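Local coordinates for dihydroorotase (Agrobacterium tumefaciens, PDB 2OGJ), which hydrolyses acetyl esters, deacetylating acetyl-(R)-mandelate in vitro and acetyl glycolate less efficiently, as a zinc-containing TIM-barrel member of the amidohydrolase family, at residues Ser271-Glu276 with Asn365-Arg370; Asp303-Met308 with Ala389-Pro394; Asp356-Ala361 with Arg370-Phe375. All coordinates share one frame; numbering follows the deposited sequence.

Contact 1 (Ser271-Glu276 with Asn365-Arg370)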
loop_
_atom_site.group_PDB
_atom_site.type_symbol
_atom_site.label_atom_id
_atom_site.label_comp_id
_atom_site.label_asym_id
_atom_site.label_seq_id
_atom_site.Cartn_x
_atom_site.Cartn_y
_atom_site.Cartn_z
ATOM N N SER A 271 -33.165 -0.742 -11.726
ATOM C CA SER A 271 -33.548 -0.222 -13.031
ATOM C C SER A 271 -34.842 -0.879 -13.517
ATOM O O SER A 271 -34.971 -2.109 -13.486
ATOM C CB SER A 271 -32.445 -0.499 -14.052
ATOM O OG SER A 271 -32.875 -0.159 -15.366
ATOM N N PHE A 272 -35.778 0.012 -13.977
ATOM C CA PHE A 272 -37.055 -0.522 -14.448
ATOM C C PHE A 272 -36.804 -1.389 -15.668
ATOM O O PHE A 272 -37.380 -2.472 -15.807
ATOM C CB PHE A 272 -37.985 0.602 -14.880
ATOM C CG PHE A 272 -38.659 1.304 -13.760
ATOM C CD1 PHE A 272 -39.609 0.650 -12.984
ATOM C CD2 PHE A 272 -38.403 2.645 -13.519
ATOM C CE1 PHE A 272 -40.309 1.323 -11.984
ATOM C CE2 PHE A 272 -39.095 3.334 -12.520
ATOM C CZ PHE A 272 -40.052 2.667 -11.754
ATOM N N LYS A 273 -35.954 -0.882 -16.560
ATOM C CA LYS A 273 -35.605 -1.568 -17.792
ATOM C C LYS A 273 -34.988 -2.938 -17.543
ATOM O O LYS A 273 -35.412 -3.919 -18.151
ATOM C CB LYS A 273 -34.683 -0.680 -18.619
ATOM C CG LYS A 273 -35.336 0.665 -18.859
ATOM C CD LYS A 273 -34.618 1.553 -19.854
ATOM C CE LYS A 273 -35.478 2.791 -20.157
ATOM N NZ LYS A 273 -34.814 3.791 -21.055
ATOM N N VAL A 274 -34.011 -3.026 -16.648
ATOM C CA VAL A 274 -33.396 -4.318 -16.360
ATOM C C VAL A 274 -34.452 -5.283 -15.840
ATOM O O VAL A 274 -34.562 -6.407 -16.325
ATOM C CB VAL A 274 -32.268 -4.210 -15.308
ATOM C CG1 VAL A 274 -31.867 -5.595 -14.837
ATOM C CG2 VAL A 274 -31.065 -3.498 -15.910
ATOM N N ALA A 275 -35.238 -4.835 -14.866
ATOM C CA ALA A 275 -36.286 -5.660 -14.267
ATOM C C ALA A 275 -37.362 -6.094 -15.252
ATOM O O ALA A 275 -37.858 -7.218 -15.182
ATOM C CB ALA A 275 -36.928 -4.915 -13.098
ATOM N N GLU A 276 -37.730 -5.197 -16.158
ATOM C CA GLU A 276 -38.761 -5.503 -17.141
ATOM C C GLU A 276 -38.278 -6.662 -17.979
ATOM O O GLU A 276 -38.915 -7.711 -18.057
ATOM C CB GLU A 276 -39.023 -4.298 -18.046
ATOM C CG GLU A 276 -40.454 -4.212 -18.547
ATOM C CD GLU A 276 -40.626 -3.246 -19.709
ATOM O OE1 GLU A 276 -40.129 -2.098 -19.625
ATOM O OE2 GLU A 276 -41.273 -3.634 -20.711
ATOM N N ASN A 365 -31.815 4.788 -11.916
ATOM C CA ASN A 365 -31.276 5.263 -13.191
ATOM C C ASN A 365 -31.912 6.550 -13.682
ATOM O O ASN A 365 -31.762 6.926 -14.846
ATOM C CB ASN A 365 -31.401 4.186 -14.273
ATOM C CG ASN A 365 -30.255 3.207 -14.231
ATOM O OD1 ASN A 365 -29.122 3.593 -13.955
ATOM N ND2 ASN A 365 -30.535 1.941 -14.511
ATOM N N GLY A 366 -32.621 7.230 -12.793
ATOM C CA GLY A 366 -33.258 8.475 -13.178
ATOM C C GLY A 366 -34.474 8.254 -14.055
ATOM O O GLY A 366 -35.240 9.186 -14.289
ATOM N N ASP A 367 -34.648 7.030 -14.551
ATOM C CA ASP A 367 -35.798 6.692 -15.386
ATOM C C ASP A 367 -37.068 6.819 -14.566
ATOM O O ASP A 367 -37.162 6.284 -13.463
ATOM C CB ASP A 367 -35.674 5.264 -15.915
ATOM C CG ASP A 367 -35.175 5.212 -17.339
ATOM O OD1 ASP A 367 -35.961 5.567 -18.248
ATOM O OD2 ASP A 367 -34.005 4.825 -17.550
ATOM N N VAL A 368 -38.048 7.529 -15.106
ATOM C CA VAL A 368 -39.300 7.718 -14.401
ATOM C C VAL A 368 -40.430 6.898 -14.996
ATOM O O VAL A 368 -40.602 6.858 -16.210
ATOM C CB VAL A 368 -39.707 9.202 -14.407
ATOM C CG1 VAL A 368 -41.147 9.351 -13.962
ATOM C CG2 VAL A 368 -38.808 9.985 -13.476
ATOM N N SER A 369 -41.178 6.223 -14.133
ATOM C CA SER A 369 -42.325 5.437 -14.554
ATOM C C SER A 369 -43.490 5.852 -13.656
ATOM O O SER A 369 -43.283 6.253 -12.510
ATOM C CB SER A 369 -42.043 3.944 -14.395
ATOM O OG SER A 369 -43.222 3.178 -14.586
ATOM N N ARG A 370 -44.714 5.784 -14.171
ATOM C CA ARG A 370 -45.876 6.162 -13.365
ATOM C C ARG A 370 -46.733 4.960 -13.026
ATOM O O ARG A 370 -47.474 4.455 -13.867
ATOM C CB ARG A 370 -46.722 7.227 -14.073
ATOM C CG ARG A 370 -47.120 6.903 -15.502
ATOM C CD ARG A 370 -48.085 7.958 -16.060
ATOM N NE ARG A 370 -47.506 9.304 -16.115
ATOM C CZ ARG A 370 -47.440 10.152 -15.089
ATOM N NH1 ARG A 370 -47.920 9.807 -13.898
ATOM N NH2 ARG A 370 -46.904 11.361 -15.253
#
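Phe272 meets Ser369 because its CG stands anti to its own carbonyl carbon (chi1 -79°), which sends the ring off the first turn of helix 272-280 toward the segment 365-370. Lys273 takes the same kind of first torsion and then runs extended, which brings its tip to Asp367. On the ring, the evidence for a CH-pi contact is direct: Ser369 CB lies 3.7 Å from the centroid of the Phe272 ring and 20° off the normal, over one face but displaced toward the CZ and CE2 rim. The ring edge is met by backbone, with Asp367 O near the ring plane and 3.7 Å from Phe272 CE2. Lys273 and Asp367 cross at about a right angle in a long salt bridge, Lys273 NZ to Asp367 OD1 3.5 Å, in which Lys273 CE is as near to the carboxylate as the ammonium is. A grip of this length at an exposed lysine is probably modest.

At the other end, Asn365 ND2 comes 3.1 Å from Ser271 CB and fails to bond Ser271 OG for want of a good angle. The amide is satisfied elsewhere, ND2 by Gly235 O and OD1 by Lys236. Ser271 OG instead accepts a weak but straight bond from Val274 N (3.3 Å, 172°), while Asp363 takes up Phe272 N. The arrangement is that of a serine N-cap, here starting a helix of the TIM-barrel domain whose first turn is packed against the entry of strand 368-382.

Contact 2 (Asp303-Met308 with Ala389-Pro394)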
loop_
_atom_site.group_PDB
_atom_site.type_symbol
_atom_site.label_atom_id
_atom_site.label_comp_id
_atom_site.label_asym_id
_atom_site.label_seq_id
_atom_site.Cartn_x
_atom_site.Cartn_y
_atom_site.Cartn_z
ATOM N N ASP A 303 -40.087 3.738 0.242
ATOM C CA ASP A 303 -40.360 2.716 1.221
ATOM C C ASP A 303 -40.594 1.398 0.503
ATOM O O ASP A 303 -40.649 1.359 -0.719
ATOM C CB ASP A 303 -41.586 3.113 2.031
ATOM C CG ASP A 303 -42.734 3.613 1.153
ATOM O OD1 ASP A 303 -43.500 4.464 1.641
ATOM O OD2 ASP A 303 -42.883 3.163 -0.010
ATOM N N LEU A 304 -40.720 0.324 1.272
ATOM C CA LEU A 304 -40.940 -1.001 0.714
ATOM C C LEU A 304 -42.179 -1.059 -0.185
ATOM O O LEU A 304 -42.154 -1.686 -1.255
ATOM C CB LEU A 304 -41.075 -2.018 1.847
ATOM C CG LEU A 304 -41.018 -3.470 1.404
ATOM C CD1 LEU A 304 -39.643 -3.713 0.793
ATOM C CD2 LEU A 304 -41.284 -4.418 2.576
ATOM N N ALA A 305 -43.260 -0.409 0.249
ATOM C CA ALA A 305 -44.503 -0.407 -0.519
ATOM C C ALA A 305 -44.283 0.153 -1.930
ATOM O O ALA A 305 -44.751 -0.420 -2.913
ATOM C CB ALA A 305 -45.580 0.397 0.223
ATOM N N THR A 306 -43.562 1.267 -2.037
ATOM C CA THR A 306 -43.295 1.849 -3.345
ATOM C C THR A 306 -42.446 0.883 -4.186
ATOM O O THR A 306 -42.639 0.761 -5.397
ATOM C CB THR A 306 -42.542 3.203 -3.220
ATOM O OG1 THR A 306 -43.310 4.120 -2.432
ATOM C CG2 THR A 306 -42.292 3.810 -4.605
ATOM N N THR A 307 -41.510 0.203 -3.528
ATOM C CA THR A 307 -40.623 -0.735 -4.198
ATOM C C THR A 307 -41.446 -1.920 -4.688
ATOM O O THR A 307 -41.185 -2.454 -5.780
ATOM C CB THR A 307 -39.487 -1.209 -3.223
ATOM O OG1 THR A 307 -38.687 -0.082 -2.844
ATOM C CG2 THR A 307 -38.579 -2.267 -3.868
HETATM N N MSE A 308 -42.435 -2.335 -3.889
HETATM C CA MSE A 308 -43.301 -3.450 -4.279
HETATM C C MSE A 308 -44.131 -3.002 -5.490
HETATM O O MSE A 308 -44.418 -3.794 -6.373
HETATM C CB MSE A 308 -44.234 -3.841 -3.130
HETATM C CG MSE A 308 -43.534 -4.349 -1.870
HETATM SE SE MSE A 308 -44.577 -4.390 -0.368
HETATM C CE MSE A 308 -45.618 -5.696 -0.739
ATOM N N ALA A 389 -50.083 2.508 9.843
ATOM C CA ALA A 389 -49.048 2.572 8.820
ATOM C C ALA A 389 -49.472 3.500 7.699
ATOM O O ALA A 389 -50.657 3.793 7.527
ATOM C CB ALA A 389 -48.758 1.166 8.258
ATOM N N SER A 390 -48.479 3.953 6.939
ATOM C CA SER A 390 -48.681 4.860 5.816
ATOM C C SER A 390 -47.402 4.985 4.979
ATOM O O SER A 390 -46.285 4.836 5.497
ATOM C CB SER A 390 -49.100 6.236 6.338
ATOM O OG SER A 390 -48.967 7.233 5.342
ATOM N N ARG A 391 -47.567 5.236 3.682
ATOM C CA ARG A 391 -46.426 5.393 2.791
ATOM C C ARG A 391 -45.662 6.642 3.182
ATOM O O ARG A 391 -46.239 7.560 3.765
ATOM C CB ARG A 391 -46.879 5.490 1.332
ATOM C CG ARG A 391 -47.160 4.136 0.708
ATOM C CD ARG A 391 -47.654 4.230 -0.729
ATOM N NE ARG A 391 -46.808 5.103 -1.533
ATOM C CZ ARG A 391 -47.122 6.356 -1.857
ATOM N NH1 ARG A 391 -48.274 6.881 -1.448
ATOM N NH2 ARG A 391 -46.280 7.088 -2.582
ATOM N N TYR A 392 -44.364 6.642 2.868
ATOM C CA TYR A 392 -43.438 7.735 3.146
ATOM C C TYR A 392 -43.733 8.915 2.238
ATOM O O TYR A 392 -43.909 8.769 1.027
ATOM C CB TYR A 392 -41.988 7.266 2.929
ATOM C CG TYR A 392 -40.959 8.383 2.925
ATOM C CD1 TYR A 392 -40.453 8.902 4.119
ATOM C CD2 TYR A 392 -40.526 8.962 1.717
ATOM C CE1 TYR A 392 -39.548 9.971 4.116
ATOM C CE2 TYR A 392 -39.622 10.036 1.700
ATOM C CZ TYR A 392 -39.141 10.538 2.901
ATOM O OH TYR A 392 -38.306 11.636 2.898
ATOM N N ILE A 393 -43.798 10.091 2.830
ATOM C CA ILE A 393 -44.061 11.279 2.055
ATOM C C ILE A 393 -42.744 12.026 1.960
ATOM O O ILE A 393 -42.195 12.475 2.975
ATOM C CB ILE A 393 -45.149 12.166 2.726
ATOM C CG1 ILE A 393 -46.408 11.330 2.989
ATOM C CG2 ILE A 393 -45.487 13.357 1.816
ATOM C CD1 ILE A 393 -46.961 10.692 1.743
ATOM N N PRO A 394 -42.209 12.151 0.736
ATOM C CA PRO A 394 -40.941 12.845 0.515
ATOM C C PRO A 394 -40.946 14.293 0.960
ATOM O O PRO A 394 -41.614 15.134 0.365
ATOM C CB PRO A 394 -40.703 12.676 -0.989
ATOM C CG PRO A 394 -42.081 12.546 -1.543
ATOM C CD PRO A 394 -42.775 11.669 -0.536
#
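Asp303 reaches across to the backbone of Tyr392 in the tight part of this contact. Asp303 OD1 accepts from Tyr392 N at 2.6 Å with an N-H...O angle of 176°, and the donor approaches almost along the C-O axis. Tyr392 CB (3.4 Å from Asp303 OD1) and the CA of Arg391 close in on the same oxygen. The other carboxylate oxygen turns back to its own helix: Asp303 OD2 accepts from Thr306 N at 2.9 Å and from Thr306 OG1 at 2.6 Å, the two donors coming from opposite faces of the carboxylate plane. Three bonds thus fix the rotation of the group, with chi1 of 46° placing CG between the backbone N and the carbonyl carbon, where it can face both the helix turn and the loop. The Tyr392 ring is set at 90° to the carboxylate; with CG anti to the backbone N the ring is carried away from it, and its hydroxyl is hydrogen-bonded to Asn298.

The looser side is that of the partly exposed Arg391. Its CG only grazes Ala305 CB, at 4.1 Å, and its bent chain brings NE to 3.7 Å from Thr306 OG1, which sits at the guanidinium edge beyond bonding distance. The charged end has a long, weak ion pair with Glu376, and Pro377 of strand 368-382 lies against the side chain.

Asp303 is therefore the N-cap of helix 304-313 and at the same time the acceptor that ties down the loop after strand 385-388. With both oxygens engaged by donors and a helix N-terminus beside it, this buried carboxylate is probably stabilised in its ionised form.

Contact 3 (Asp356-Ala361 with Arg370-Phe375)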
loop_
_atom_site.group_PDB
_atom_site.type_symbol
_atom_site.label_atom_id
_atom_site.label_comp_id
_atom_site.label_asym_id
_atom_site.label_seq_id
_atom_site.Cartn_x
_atom_site.Cartn_y
_atom_site.Cartn_z
ATOM N N ASP A 356 -55.851 2.083 -7.086
ATOM C CA ASP A 356 -55.541 2.673 -8.379
ATOM C C ASP A 356 -54.916 4.036 -8.169
ATOM O O ASP A 356 -55.331 4.796 -7.287
ATOM C CB ASP A 356 -56.799 2.825 -9.228
ATOM C CG ASP A 356 -57.326 1.500 -9.726
ATOM O OD1 ASP A 356 -56.515 0.655 -10.169
ATOM O OD2 ASP A 356 -58.559 1.311 -9.694
ATOM N N ALA A 357 -53.905 4.343 -8.970
ATOM C CA ALA A 357 -53.246 5.626 -8.851
ATOM C C ALA A 357 -52.559 6.008 -10.146
ATOM O O ALA A 357 -52.628 5.286 -11.147
ATOM C CB ALA A 357 -52.237 5.589 -7.726
ATOM N N ASP A 358 -51.916 7.168 -10.114
ATOM C CA ASP A 358 -51.170 7.679 -11.251
ATOM C C ASP A 358 -50.001 8.415 -10.607
ATOM O O ASP A 358 -49.977 9.646 -10.536
ATOM C CB ASP A 358 -52.032 8.636 -12.074
ATOM C CG ASP A 358 -51.296 9.196 -13.275
ATOM O OD1 ASP A 358 -50.761 8.386 -14.072
ATOM O OD2 ASP A 358 -51.259 10.441 -13.423
ATOM N N LEU A 359 -49.042 7.643 -10.109
ATOM C CA LEU A 359 -47.889 8.207 -9.430
ATOM C C LEU A 359 -46.615 7.923 -10.179
ATOM O O LEU A 359 -46.425 6.833 -10.720
ATOM C CB LEU A 359 -47.759 7.620 -8.025
ATOM C CG LEU A 359 -46.622 8.198 -7.181
ATOM C CD1 LEU A 359 -46.905 9.665 -6.904
ATOM C CD2 LEU A 359 -46.486 7.427 -5.878
ATOM N N GLU A 360 -45.737 8.913 -10.205
ATOM C CA GLU A 360 -44.463 8.750 -10.864
ATOM C C GLU A 360 -43.416 8.473 -9.820
ATOM O O GLU A 360 -43.276 9.213 -8.851
ATOM C CB GLU A 360 -44.067 10.002 -11.646
ATOM C CG GLU A 360 -44.853 10.212 -12.921
ATOM C CD GLU A 360 -44.128 11.105 -13.907
ATOM O OE1 GLU A 360 -43.690 12.206 -13.501
ATOM O OE2 GLU A 360 -43.998 10.705 -15.086
ATOM N N ALA A 361 -42.708 7.375 -10.014
ATOM C CA ALA A 361 -41.622 6.994 -9.133
ATOM C C ALA A 361 -40.420 6.913 -10.064
ATOM O O ALA A 361 -40.572 6.686 -11.263
ATOM C CB ALA A 361 -41.903 5.648 -8.512
ATOM N N ARG A 370 -44.714 5.784 -14.171
ATOM C CA ARG A 370 -45.876 6.162 -13.365
ATOM C C ARG A 370 -46.733 4.960 -13.026
ATOM O O ARG A 370 -47.474 4.455 -13.867
ATOM C CB ARG A 370 -46.722 7.227 -14.073
ATOM C CG ARG A 370 -47.120 6.903 -15.502
ATOM C CD ARG A 370 -48.085 7.958 -16.060
ATOM N NE ARG A 370 -47.506 9.304 -16.115
ATOM C CZ ARG A 370 -47.440 10.152 -15.089
ATOM N NH1 ARG A 370 -47.920 9.807 -13.898
ATOM N NH2 ARG A 370 -46.904 11.361 -15.253
ATOM N N LEU A 371 -46.609 4.517 -11.778
ATOM C CA LEU A 371 -47.336 3.362 -11.256
ATOM C C LEU A 371 -48.858 3.578 -11.255
ATOM O O LEU A 371 -49.362 4.599 -10.783
ATOM C CB LEU A 371 -46.837 3.048 -9.837
ATOM C CG LEU A 371 -45.319 3.193 -9.642
ATOM C CD1 LEU A 371 -44.966 3.142 -8.175
ATOM C CD2 LEU A 371 -44.598 2.110 -10.408
ATOM N N LYS A 372 -49.574 2.598 -11.794
ATOM C CA LYS A 372 -51.029 2.641 -11.895
ATOM C C LYS A 372 -51.728 1.957 -10.714
ATOM O O LYS A 372 -52.940 2.091 -10.535
ATOM C CB LYS A 372 -51.472 1.980 -13.208
ATOM C CG LYS A 372 -50.921 2.636 -14.477
ATOM C CD LYS A 372 -51.332 4.093 -14.557
ATOM C CE LYS A 372 -51.014 4.691 -15.913
ATOM N NZ LYS A 372 -51.371 6.143 -15.954
ATOM N N ARG A 373 -50.960 1.219 -9.920
ATOM C CA ARG A 373 -51.482 0.529 -8.747
ATOM C C ARG A 373 -50.465 0.679 -7.628
ATOM O O ARG A 373 -49.265 0.571 -7.853
ATOM C CB ARG A 373 -51.729 -0.941 -9.059
ATOM C CG ARG A 373 -52.850 -1.137 -10.053
ATOM C CD ARG A 373 -52.729 -2.465 -10.758
ATOM N NE ARG A 373 -53.238 -3.587 -9.979
ATOM C CZ ARG A 373 -53.004 -4.862 -10.281
ATOM N NH1 ARG A 373 -52.263 -5.173 -11.340
ATOM N NH2 ARG A 373 -53.520 -5.829 -9.536
ATOM N N LEU A 374 -50.948 0.933 -6.419
ATOM C CA LEU A 374 -50.055 1.133 -5.297
ATOM C C LEU A 374 -50.313 0.347 -4.031
ATOM O O LEU A 374 -51.414 0.364 -3.474
ATOM C CB LEU A 374 -50.031 2.610 -4.928
ATOM C CG LEU A 374 -49.417 3.533 -5.966
ATOM C CD1 LEU A 374 -49.635 4.965 -5.524
ATOM C CD2 LEU A 374 -47.936 3.213 -6.135
ATOM N N PHE A 375 -49.283 -0.351 -3.573
ATOM C CA PHE A 375 -49.414 -1.055 -2.325
ATOM C C PHE A 375 -49.432 0.089 -1.329
ATOM O O PHE A 375 -48.596 0.997 -1.390
ATOM C CB PHE A 375 -48.229 -1.981 -2.067
ATOM C CG PHE A 375 -48.259 -3.230 -2.887
ATOM C CD1 PHE A 375 -47.766 -3.233 -4.191
ATOM C CD2 PHE A 375 -48.808 -4.401 -2.366
ATOM C CE1 PHE A 375 -47.822 -4.383 -4.969
ATOM C CE2 PHE A 375 -48.869 -5.560 -3.133
ATOM C CZ PHE A 375 -48.374 -5.553 -4.439
#
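Arg370 and Glu360 lay their flat ends almost parallel, the guanidinium and carboxylate planes only 4° apart. Glu360 OE2 sits over a face of the guanidinium, 3.0 Å from Arg370 NH2, so the salt bridge is one of charge alone with no N-H aimed at the oxygen. Asp358 approaches the same group obliquely, its plane turned 29° from the guanidinium, and receives a weak bond from Arg370 NH1 to OD1. Lys372 lies alongside Asp358 and points the same way; its chain bends at chi2 (-59°), which swings Lys372 NZ round to Asp358 OD1 at 3.0 Å, on the anti side and out of the carboxylate plane. Asp358 OD1 is thus shared by two cations, Arg370 and Lys372, both exposed residues.

Alongside this network the strands form a beta hairpin, 348-362 with 368-382, in antiparallel register. Leu359 N bonds Leu371 O at 3.1 Å, and Ala357 N bonds Lys372 O at 2.9 Å. Between the pairs Asp356-Arg373 and Leu359-Leu371 the register slips by one residue, a beta bulge, as the second strand turns its corner at Lys372 and Arg373.

The apolar groups gather elsewhere: Leu374 crosses Leu359 at about a right angle, and Leu374 CD1 touches Ala357 CB at 3.5 Å. Leu371 CD1 meets Ala361 CB at 4.0 Å, and Ser309 and Ser313 of helix 304-313 pack against Leu371.

Overall arrangement
Contact 2 is the buried one, its centre about 13 Å from the centre of the chain; the centres of contacts 1 and 3, only partly buried, lie about 20 and 21 Å away. Chemistry follows place: the interior joint relies on directed bonds to one carboxylate, whereas contact 1 joins a long salt bridge to a CH-pi contact, and contact 3 adds a salt-bridge network and apolar packing to backbone hydrogen bonds. Contacts 1 and 3 share Arg370 and strand 368-382, stitched by a probable hydrogen bond from Ala361 N to Ser369 O (2.8 Å). Contacts 2 and 3 touch where Ala305 and Arg391 meet Phe375; contact 3 is nested within the chain loop contact 2 closes. Contacts 1 and 2 use successive helices without touching.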